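Local coordinates for regulatory protein E2 (Bovine papillomavirus type 1, PDB 2JEX) that probably regulates viral transcription and helps start viral DNA replication together with protein E1, this chain being its N-terminal transactivation domain, at residues 114-119 / 128-133; 13-18 / 34-39; 120-125 / 180-185. The protein carries 1 engineered substitution. All blocks are in the same frame, centred on the assembly; numbering follows the deposited sequence.

Interaction 1. Residues 114-119 / 128-133; sequences ARVVEV and TNWYTV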
loop_
_atom_site.group_PDB
_atom_site.type_symbol
_atom_site.label_atom_id
_atom_site.label_comp_id
_atom_site.label_asym_id
_atom_site.label_seq_id
_atom_site.Cartn_x
_atom_site.Cartn_y
_atom_site.Cartn_z
ATOM N N ALA A 114 -8.713 -6.775 -4.372
ATOM C CA ALA A 114 -9.240 -5.446 -4.676
ATOM C C ALA A 114 -10.625 -5.539 -5.291
ATOM O O ALA A 114 -10.904 -6.438 -6.104
ATOM C CB ALA A 114 -8.298 -4.693 -5.619
ATOM N N ARG A 115 -11.491 -4.612 -4.891
ATOM C CA ARG A 115 -12.771 -4.424 -5.566
ATOM C C ARG A 115 -13.213 -2.974 -5.501
ATOM O O ARG A 115 -12.755 -2.210 -4.651
ATOM C CB ARG A 115 -13.852 -5.351 -5.001
ATOM C CG ARG A 115 -14.370 -4.946 -3.651
ATOM C CD ARG A 115 -15.195 -6.058 -3.073
ATOM N NE ARG A 115 -15.790 -5.663 -1.803
ATOM C CZ ARG A 115 -15.223 -5.844 -0.616
ATOM N NH1 ARG A 115 -14.020 -6.407 -0.513
ATOM N NH2 ARG A 115 -15.861 -5.457 0.477
ATOM N N VAL A 116 -14.107 -2.599 -6.408
ATOM C CA VAL A 116 -14.565 -1.220 -6.479
ATOM C C VAL A 116 -15.898 -1.041 -5.754
ATOM O O VAL A 116 -16.868 -1.763 -5.999
ATOM C CB VAL A 116 -14.622 -0.702 -7.955
ATOM C CG1 VAL A 116 -15.217 0.691 -8.021
ATOM C CG2 VAL A 116 -13.211 -0.707 -8.586
ATOM N N VAL A 117 -15.919 -0.073 -4.846
ATOM C CA VAL A 117 -17.150 0.385 -4.213
ATOM C C VAL A 117 -17.607 1.683 -4.902
ATOM O O VAL A 117 -16.809 2.600 -5.119
ATOM C CB VAL A 117 -16.948 0.545 -2.679
ATOM C CG1 VAL A 117 -18.122 1.241 -2.027
ATOM C CG2 VAL A 117 -16.755 -0.834 -2.039
ATOM N N GLU A 118 -18.880 1.734 -5.279
ATOM C CA GLU A 118 -19.437 2.904 -5.958
ATOM C C GLU A 118 -20.426 3.656 -5.076
ATOM O O GLU A 118 -21.338 3.059 -4.503
ATOM C CB GLU A 118 -20.121 2.521 -7.279
ATOM C CG GLU A 118 -20.621 3.747 -8.056
ATOM C CD GLU A 118 -21.450 3.406 -9.295
ATOM O OE1 GLU A 118 -21.204 4.057 -10.339
ATOM O OE2 GLU A 118 -22.337 2.511 -9.230
ATOM N N VAL A 119 -20.232 4.967 -4.966
ATOM C CA VAL A 119 -21.139 5.814 -4.195
ATOM C C VAL A 119 -21.834 6.815 -5.118
ATOM O O VAL A 119 -21.184 7.521 -5.890
ATOM C CB VAL A 119 -20.432 6.540 -3.016
ATOM C CG1 VAL A 119 -21.446 7.336 -2.190
ATOM C CG2 VAL A 119 -19.744 5.539 -2.116
ATOM N N THR A 128 -21.441 10.672 -8.893
ATOM C CA THR A 128 -20.897 9.372 -8.547
ATOM C C THR A 128 -19.422 9.488 -8.137
ATOM O O THR A 128 -18.729 10.432 -8.532
ATOM C CB THR A 128 -21.099 8.420 -9.763
ATOM O OG1 THR A 128 -22.357 7.735 -9.624
ATOM C CG2 THR A 128 -20.015 7.419 -9.896
ATOM N N ASN A 129 -18.964 8.551 -7.308
ATOM C CA ASN A 129 -17.545 8.386 -7.021
ATOM C C ASN A 129 -17.258 6.937 -6.678
ATOM O O ASN A 129 -18.149 6.212 -6.244
ATOM C CB ASN A 129 -17.093 9.303 -5.886
ATOM C CG ASN A 129 -15.640 9.770 -6.043
ATOM O OD1 ASN A 129 -15.077 10.353 -5.126
ATOM N ND2 ASN A 129 -15.037 9.510 -7.203
ATOM N N TRP A 130 -16.023 6.500 -6.912
ATOM C CA TRP A 130 -15.677 5.111 -6.675
ATOM C C TRP A 130 -14.418 4.932 -5.833
ATOM O O TRP A 130 -13.519 5.759 -5.866
ATOM C CB TRP A 130 -15.667 4.287 -7.979
ATOM C CG TRP A 130 -14.946 4.887 -9.161
ATOM C CD1 TRP A 130 -13.619 5.164 -9.249
ATOM C CD2 TRP A 130 -15.514 5.241 -10.436
ATOM N NE1 TRP A 130 -13.324 5.691 -10.485
ATOM C CE2 TRP A 130 -14.469 5.751 -11.231
ATOM C CE3 TRP A 130 -16.810 5.193 -10.974
ATOM C CZ2 TRP A 130 -14.668 6.197 -12.550
ATOM C CZ3 TRP A 130 -17.013 5.645 -12.293
ATOM C CH2 TRP A 130 -15.939 6.136 -13.062
ATOM N N TYR A 131 -14.408 3.868 -5.032
ATOM C CA TYR A 131 -13.368 3.605 -4.028
ATOM C C TYR A 131 -12.902 2.160 -4.145
ATOM O O TYR A 131 -13.719 1.240 -4.251
ATOM C CB TYR A 131 -13.915 3.867 -2.614
ATOM C CG TYR A 131 -14.582 5.227 -2.477
ATOM C CD1 TYR A 131 -15.904 5.424 -2.873
ATOM C CD2 TYR A 131 -13.877 6.322 -1.982
ATOM C CE1 TYR A 131 -16.504 6.676 -2.783
ATOM C CE2 TYR A 131 -14.472 7.568 -1.881
ATOM C CZ TYR A 131 -15.788 7.734 -2.282
ATOM O OH TYR A 131 -16.376 8.969 -2.179
ATOM N N THR A 132 -11.587 1.961 -4.132
ATOM C CA THR A 132 -11.003 0.622 -4.182
ATOM C C THR A 132 -10.860 0.094 -2.764
ATOM O O THR A 132 -10.194 0.712 -1.930
ATOM C CB THR A 132 -9.648 0.629 -4.900
ATOM O OG1 THR A 132 -9.825 1.156 -6.219
ATOM C CG2 THR A 132 -9.060 -0.786 -4.996
ATOM N N VAL A 133 -11.518 -1.035 -2.499
ATOM C CA VAL A 133 -11.492 -1.679 -1.185
ATOM C C VAL A 133 -10.833 -3.055 -1.295
ATOM O O VAL A 133 -11.023 -3.766 -2.278
ATOM C CB VAL A 133 -12.916 -1.787 -0.580
ATOM C CG1 VAL A 133 -12.889 -2.396 0.824
ATOM C CG2 VAL A 133 -13.550 -0.412 -0.520
#
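At the start of 114-119, Ala114 and Thr132 meet methyl to methyl, CB of Ala114 lying 4.0 Å from CG2 of Thr132. Arg115 then exchanges both backbone hydrogen bonds with Val133; that from Val133 N to Arg115 O is 2.7 Å long and nearly straight (171°). With CG of Arg115 between the backbone N and the carbonyl carbon (chi1 74°) and the chain extended to NE, a guanidinium face comes over Val133, NH2 of Arg115 being 4.3 Å from CG1 of Val133. Its charge is met by Asp190 at NE, while NH2 also donates to Ala150 O.

On the other face of the sheet, Val116 reaches diagonally, CG1 standing 3.6 Å from CB of Trp130; the two side chains run alongside each other before the indole leads away. Val117 restores the hydrogen-bonded pattern, Val117 N lying 2.6 Å from Tyr131 O. CG2 of Val117 packs 3.6 Å from CG2 of Val133. Glu118, in a non-hydrogen-bonded pair with Trp130, extends its chain across Thr128, where its OE1 lies 3.6 Å from CG2 of Thr128. Val119 pairs by backbone with Asn129 and lays CG2 obliquely to the phenol ring, 3.5 Å from Tyr131 CE1.

The segment directions differ by 153°, as expected of a twisted beta hairpin made by strands 110-120 and 128-140. Strand 186-189 flanks 110-120 on its other edge, touching Val117 through Val188 and Val119 through Tyr186, while helix 173-180 lies against the Val119 and Tyr131 face, Phe173 touching Val119 and Glu176 accepting from Tyr131 OH.

Interaction 2. Residues 13-18 / 34-39; sequences ETQMQL and TAVRTE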
loop_
_atom_site.group_PDB
_atom_site.type_symbol
_atom_site.label_atom_id
_atom_site.label_comp_id
_atom_site.label_asym_id
_atom_site.label_seq_id
_atom_site.Cartn_x
_atom_site.Cartn_y
_atom_site.Cartn_z
ATOM N N GLU A 13 19.960 -3.834 -11.203
ATOM C CA GLU A 13 19.750 -5.027 -12.022
ATOM C C GLU A 13 18.865 -6.052 -11.311
ATOM O O GLU A 13 18.093 -6.756 -11.956
ATOM C CB GLU A 13 21.099 -5.664 -12.375
ATOM C CG GLU A 13 21.098 -6.542 -13.619
ATOM C CD GLU A 13 21.382 -5.757 -14.889
ATOM O OE1 GLU A 13 22.367 -6.092 -15.587
ATOM O OE2 GLU A 13 20.633 -4.800 -15.188
ATOM N N THR A 14 18.996 -6.137 -9.989
ATOM C CA THR A 14 18.171 -7.018 -9.159
ATOM C C THR A 14 16.687 -6.624 -9.204
ATOM O O THR A 14 15.812 -7.492 -9.335
ATOM C CB THR A 14 18.682 -7.060 -7.694
ATOM O OG1 THR A 14 19.992 -7.633 -7.667
ATOM C CG2 THR A 14 17.773 -7.902 -6.820
ATOM N N GLN A 15 16.421 -5.321 -9.103
ATOM C CA GLN A 15 15.072 -4.780 -9.216
ATOM C C GLN A 15 14.495 -5.080 -10.595
ATOM O O GLN A 15 13.352 -5.535 -10.706
ATOM C CB GLN A 15 15.071 -3.270 -8.974
ATOM C CG GLN A 15 15.326 -2.842 -7.541
ATOM C CD GLN A 15 15.748 -1.385 -7.448
ATOM O OE1 GLN A 15 14.955 -0.470 -7.685
ATOM N NE2 GLN A 15 17.007 -1.164 -7.104
ATOM N N MET A 16 15.302 -4.847 -11.633
ATOM C CA MET A 16 14.885 -5.066 -13.022
ATOM C C MET A 16 14.632 -6.547 -13.332
ATOM O O MET A 16 13.741 -6.880 -14.116
ATOM C CB MET A 16 15.914 -4.471 -13.986
ATOM C CG MET A 16 15.333 -3.984 -15.309
ATOM S SD MET A 16 16.475 -2.957 -16.277
ATOM C CE MET A 16 16.547 -1.462 -15.284
ATOM N N GLN A 17 15.417 -7.424 -12.705
ATOM C CA GLN A 17 15.242 -8.877 -12.833
ATOM C C GLN A 17 13.986 -9.378 -12.131
ATOM O O GLN A 17 13.315 -10.282 -12.617
ATOM C CB GLN A 17 16.458 -9.619 -12.272
ATOM C CG GLN A 17 17.623 -9.752 -13.246
ATOM C CD GLN A 17 18.890 -10.291 -12.588
ATOM O OE1 GLN A 17 19.059 -10.218 -11.363
ATOM N NE2 GLN A 17 19.792 -10.830 -13.408
ATOM N N LEU A 18 13.684 -8.799 -10.976
ATOM C CA LEU A 18 12.563 -9.259 -10.167
ATOM C C LEU A 18 11.219 -8.738 -10.667
ATOM O O LEU A 18 10.198 -9.420 -10.530
ATOM C CB LEU A 18 12.790 -8.934 -8.685
ATOM C CG LEU A 18 13.796 -9.862 -7.990
ATOM C CD1 LEU A 18 14.259 -9.295 -6.662
ATOM C CD2 LEU A 18 13.237 -11.272 -7.807
ATOM N N THR A 34 15.096 -4.934 -0.503
ATOM C CA THR A 34 16.445 -4.828 0.025
ATOM C C THR A 34 17.397 -4.246 -1.032
ATOM O O THR A 34 18.369 -3.573 -0.694
ATOM C CB THR A 34 16.946 -6.198 0.494
ATOM O OG1 THR A 34 17.009 -7.079 -0.630
ATOM C CG2 THR A 34 15.977 -6.786 1.479
ATOM N N ALA A 35 17.095 -4.508 -2.306
ATOM C CA ALA A 35 17.841 -3.941 -3.417
ATOM C C ALA A 35 17.466 -2.482 -3.660
ATOM O O ALA A 35 18.319 -1.686 -4.052
ATOM C CB ALA A 35 17.628 -4.766 -4.670
ATOM N N VAL A 36 16.201 -2.132 -3.424
ATOM C CA VAL A 36 15.765 -0.727 -3.488
ATOM C C VAL A 36 16.466 0.074 -2.394
ATOM O O VAL A 36 16.933 1.191 -2.636
ATOM C CB VAL A 36 14.218 -0.550 -3.395
ATOM C CG1 VAL A 36 13.837 0.940 -3.477
ATOM C CG2 VAL A 36 13.494 -1.322 -4.514
ATOM N N ARG A 37 16.561 -0.531 -1.209
ATOM C CA ARG A 37 17.243 0.039 -0.052
ATOM C C ARG A 37 18.716 0.318 -0.345
ATOM O O ARG A 37 19.200 1.431 -0.125
ATOM C CB ARG A 37 17.124 -0.920 1.126
ATOM C CG ARG A 37 17.914 -0.508 2.347
ATOM C CD ARG A 37 17.696 -1.484 3.479
ATOM N NE ARG A 37 18.378 -1.064 4.701
ATOM C CZ ARG A 37 18.213 -1.646 5.883
ATOM N NH1 ARG A 37 17.395 -2.680 6.002
ATOM N NH2 ARG A 37 18.874 -1.200 6.947
ATOM N N THR A 38 19.413 -0.711 -0.825
ATOM C CA THR A 38 20.810 -0.619 -1.210
ATOM C C THR A 38 21.021 0.520 -2.218
ATOM O O THR A 38 21.807 1.415 -1.950
ATOM C CB THR A 38 21.333 -1.990 -1.731
ATOM O OG1 THR A 38 21.076 -2.993 -0.739
ATOM C CG2 THR A 38 22.844 -1.953 -2.042
ATOM N N GLU A 39 20.276 0.518 -3.327
ATOM C CA GLU A 39 20.409 1.558 -4.366
ATOM C C GLU A 39 20.293 2.979 -3.814
ATOM O O GLU A 39 21.151 3.823 -4.060
ATOM C CB GLU A 39 19.391 1.360 -5.501
ATOM C CG GLU A 39 19.404 2.487 -6.547
ATOM C CD GLU A 39 18.343 2.331 -7.632
ATOM O OE1 GLU A 39 17.398 1.536 -7.453
ATOM O OE2 GLU A 39 18.455 3.008 -8.672
#
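Gln15 and Thr14 pack against Ala35, Val36 and Glu39 in an antiparallel helix-helix contact with one polar bridge, between helix 4-21 and helix 26-48 near the N terminus of the chain. The short axes pass 9.2 Å apart with N-to-C directions at 151°, and only 208 Å² is buried. The bridge is a hydrogen bond from Gln15 NE2 to Glu39 OE1, 2.8 Å long with an N-H...O angle of 154°. The acceptor lies in the amide plane of Gln15, yet the donor arrives from above the carboxylate plane, the two flat groups being turned 56° apart. NE2 also donates to Ala11 O one turn back in its own helix, and Glu39 OE2 receives Gln12 NE2; both carboxylate oxygens are therefore held by helix 4-21, which would fix the rotation of the carboxylate.

These helices belong to the N-terminal helical bundle of the E2 transactivation domain, and helix 62-83 packs against 26-48, Ala72 touching Val36. Beside the bridge the contact is mostly methyl packing. Thr14 turns its methyl inward, CG2 lying 3.8 Å from Ala35 CB, with OG1 committed to Val10 O. The closest CA pair is Gln15 and Ala35, 6.5 Å apart, consistent with the small alanine side chain. Val36 crosses the glutamine chain at about a right angle, its CG2 resting against the amide, 3.6 Å from Gln15 OE1.

Interaction 3. Residues 120-125 / 180-185; sequences EFDGNA and FSTTGH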
loop_
_atom_site.group_PDB
_atom_site.type_symbol
_atom_site.label_atom_id
_atom_site.label_comp_id
_atom_site.label_asym_id
_atom_site.label_seq_id
_atom_site.Cartn_x
_atom_site.Cartn_y
_atom_site.Cartn_z
ATOM N N GLU A 120 -23.156 6.849 -5.034
ATOM C CA GLU A 120 -23.975 7.762 -5.820
ATOM C C GLU A 120 -24.553 8.806 -4.878
ATOM O O GLU A 120 -25.114 8.468 -3.836
ATOM C CB GLU A 120 -25.094 6.994 -6.533
ATOM C CG GLU A 120 -26.006 7.850 -7.397
ATOM C CD GLU A 120 -27.391 7.237 -7.554
ATOM O OE1 GLU A 120 -28.180 7.289 -6.586
ATOM O OE2 GLU A 120 -27.698 6.709 -8.642
ATOM N N PHE A 121 -24.431 10.073 -5.246
ATOM C CA PHE A 121 -24.685 11.135 -4.280
ATOM C C PHE A 121 -26.099 11.703 -4.155
ATOM O O PHE A 121 -26.710 11.583 -3.093
ATOM C CB PHE A 121 -23.589 12.207 -4.338
ATOM C CG PHE A 121 -22.256 11.691 -3.885
ATOM C CD1 PHE A 121 -21.288 11.334 -4.806
ATOM C CD2 PHE A 121 -22.001 11.485 -2.525
ATOM C CE1 PHE A 121 -20.061 10.820 -4.388
ATOM C CE2 PHE A 121 -20.778 10.971 -2.093
ATOM C CZ PHE A 121 -19.804 10.636 -3.028
ATOM N N ASP A 122 -26.665 12.306 -5.183
ATOM C CA ASP A 122 -27.944 12.995 -4.888
ATOM C C ASP A 122 -29.181 12.297 -5.453
ATOM O O ASP A 122 -30.135 12.949 -5.871
ATOM C CB ASP A 122 -27.866 14.487 -5.270
ATOM C CG ASP A 122 -27.035 15.294 -4.275
ATOM O OD1 ASP A 122 -27.273 15.150 -3.062
ATOM O OD2 ASP A 122 -26.143 16.066 -4.694
ATOM N N GLY A 123 -29.154 10.961 -5.430
ATOM C CA GLY A 123 -30.065 10.140 -6.235
ATOM C C GLY A 123 -29.775 10.386 -7.712
ATOM O O GLY A 123 -30.627 10.170 -8.573
ATOM N N ASN A 124 -28.557 10.836 -7.992
ATOM C CA ASN A 124 -28.172 11.335 -9.307
ATOM C C ASN A 124 -27.074 10.442 -9.897
ATOM O O ASN A 124 -25.910 10.489 -9.474
ATOM C CB ASN A 124 -27.738 12.807 -9.174
ATOM C CG ASN A 124 -27.354 13.472 -10.502
ATOM O OD1 ASN A 124 -26.949 14.641 -10.503
ATOM N ND2 ASN A 124 -27.469 12.750 -11.623
ATOM N N ALA A 125 -27.473 9.629 -10.878
ATOM C CA ALA A 125 -26.613 8.616 -11.488
ATOM C C ALA A 125 -25.323 9.186 -12.078
ATOM O O ALA A 125 -24.343 8.456 -12.263
ATOM C CB ALA A 125 -27.389 7.834 -12.554
ATOM N N PHE A 180 -19.365 16.201 -2.236
ATOM C CA PHE A 180 -19.835 15.835 -3.579
ATOM C C PHE A 180 -21.354 15.826 -3.752
ATOM O O PHE A 180 -21.854 15.578 -4.854
ATOM C CB PHE A 180 -19.246 14.480 -3.995
ATOM C CG PHE A 180 -17.744 14.383 -3.840
ATOM C CD1 PHE A 180 -17.176 13.334 -3.140
ATOM C CD2 PHE A 180 -16.902 15.352 -4.389
ATOM C CE1 PHE A 180 -15.804 13.230 -2.997
ATOM C CE2 PHE A 180 -15.524 15.264 -4.253
ATOM C CZ PHE A 180 -14.971 14.195 -3.554
ATOM N N SER A 181 -22.081 16.078 -2.669
ATOM C CA SER A 181 -23.533 16.138 -2.727
ATOM C C SER A 181 -24.080 17.503 -2.313
ATOM O O SER A 181 -23.421 18.283 -1.625
ATOM C CB SER A 181 -24.188 15.039 -1.872
ATOM O OG SER A 181 -24.355 15.463 -0.529
ATOM N N THR A 182 -25.309 17.755 -2.748
ATOM C CA THR A 182 -26.023 18.990 -2.452
ATOM C C THR A 182 -27.098 18.758 -1.378
ATOM O O THR A 182 -27.498 19.693 -0.677
ATOM C CB THR A 182 -26.627 19.598 -3.750
ATOM O OG1 THR A 182 -27.417 18.617 -4.430
ATOM C CG2 THR A 182 -25.526 20.027 -4.691
ATOM N N THR A 183 -27.538 17.505 -1.235
ATOM C CA THR A 183 -28.582 17.120 -0.270
ATOM C C THR A 183 -28.054 16.406 0.990
ATOM O O THR A 183 -28.589 16.588 2.077
ATOM C CB THR A 183 -29.648 16.211 -0.926
ATOM O OG1 THR A 183 -29.001 15.065 -1.513
ATOM C CG2 THR A 183 -30.426 16.972 -2.004
ATOM N N GLY A 184 -27.021 15.581 0.845
ATOM C CA GLY A 184 -26.480 14.852 1.996
ATOM C C GLY A 184 -26.754 13.357 1.963
ATOM O O GLY A 184 -26.120 12.579 2.685
ATOM N N HIS A 185 -27.694 12.960 1.111
ATOM C CA HIS A 185 -28.033 11.560 0.920
ATOM C C HIS A 185 -27.120 10.927 -0.124
ATOM O O HIS A 185 -26.553 11.607 -0.967
ATOM C CB HIS A 185 -29.488 11.422 0.492
ATOM C CG HIS A 185 -30.455 11.999 1.472
ATOM N ND1 HIS A 185 -30.750 13.344 1.520
ATOM C CD2 HIS A 185 -31.194 11.415 2.445
ATOM C CE1 HIS A 185 -31.636 13.564 2.475
ATOM N NE2 HIS A 185 -31.923 12.409 3.050
#
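Asp122 plants its carboxylate on the backbone N-H groups of Thr182 and Thr183. OD2 of Asp122 takes Thr182 N at 2.7 Å through its syn lone pair, and a weak bond from Thr182 OG1 joins it. OD1 of Asp122 accepts from Thr183 N at 3.0 Å, this donor coming from above the carboxylate plane, 38° out of it. Thr183 OG1 also approaches OD1, but so closely in the model that the detail is doubtful. The two backbone N-H groups, with the weak hydroxyl bond, would be expected to help stabilise the negative charge. With CG of Asp122 anti to its own carbonyl carbon (chi1 -75°), the carboxylate also lies by Ser181, whose CB is 3.3 Å from OD1 of Asp122.

Next to this polar grip Phe121 supplies the apolar half. Phe180 CB sits over the centre of the Phe121 ring in a CH-pi contact, 3.8 Å from its centroid, while the two rings are oblique, their planes at 59° and centroids 5.6 Å apart.

Farther out, Asn129 and Tyr131 of strand 128-140 pack against the Phe121 ring. Ser181 OG bonds to Ala177 O, tying the first residue beyond helix 173-180 back to that helix, and a weak bond from Gly184 N reaches the same hydroxyl. The arrangement is a beta-hairpin loop docked on the exit of a helix, its aspartate receiving two successive backbone N-H groups.

How the interactions relate
From the N terminus, interaction 2 first closes a helical hairpin between 4-21 and 26-48, long before the seven-stranded sheet begins at 110. Interaction 1 then pairs 114-119 with 128-133, closing the hairpin whose loop contains 120-125. That loop is one partner of interaction 3, which waits for 180-185, so interactions 1 and 3 cross along the chain. Their centres are 16 Å apart and they touch, Phe121 and Phe180 both packing on Asn129. Interaction 3 ties the hairpin loop to the end of helix 173-180 and the turn after it. Interaction 2 lies across the chain's centre, its nearest atoms about 20 Å from interaction 1 and about 32 Å from interaction 3.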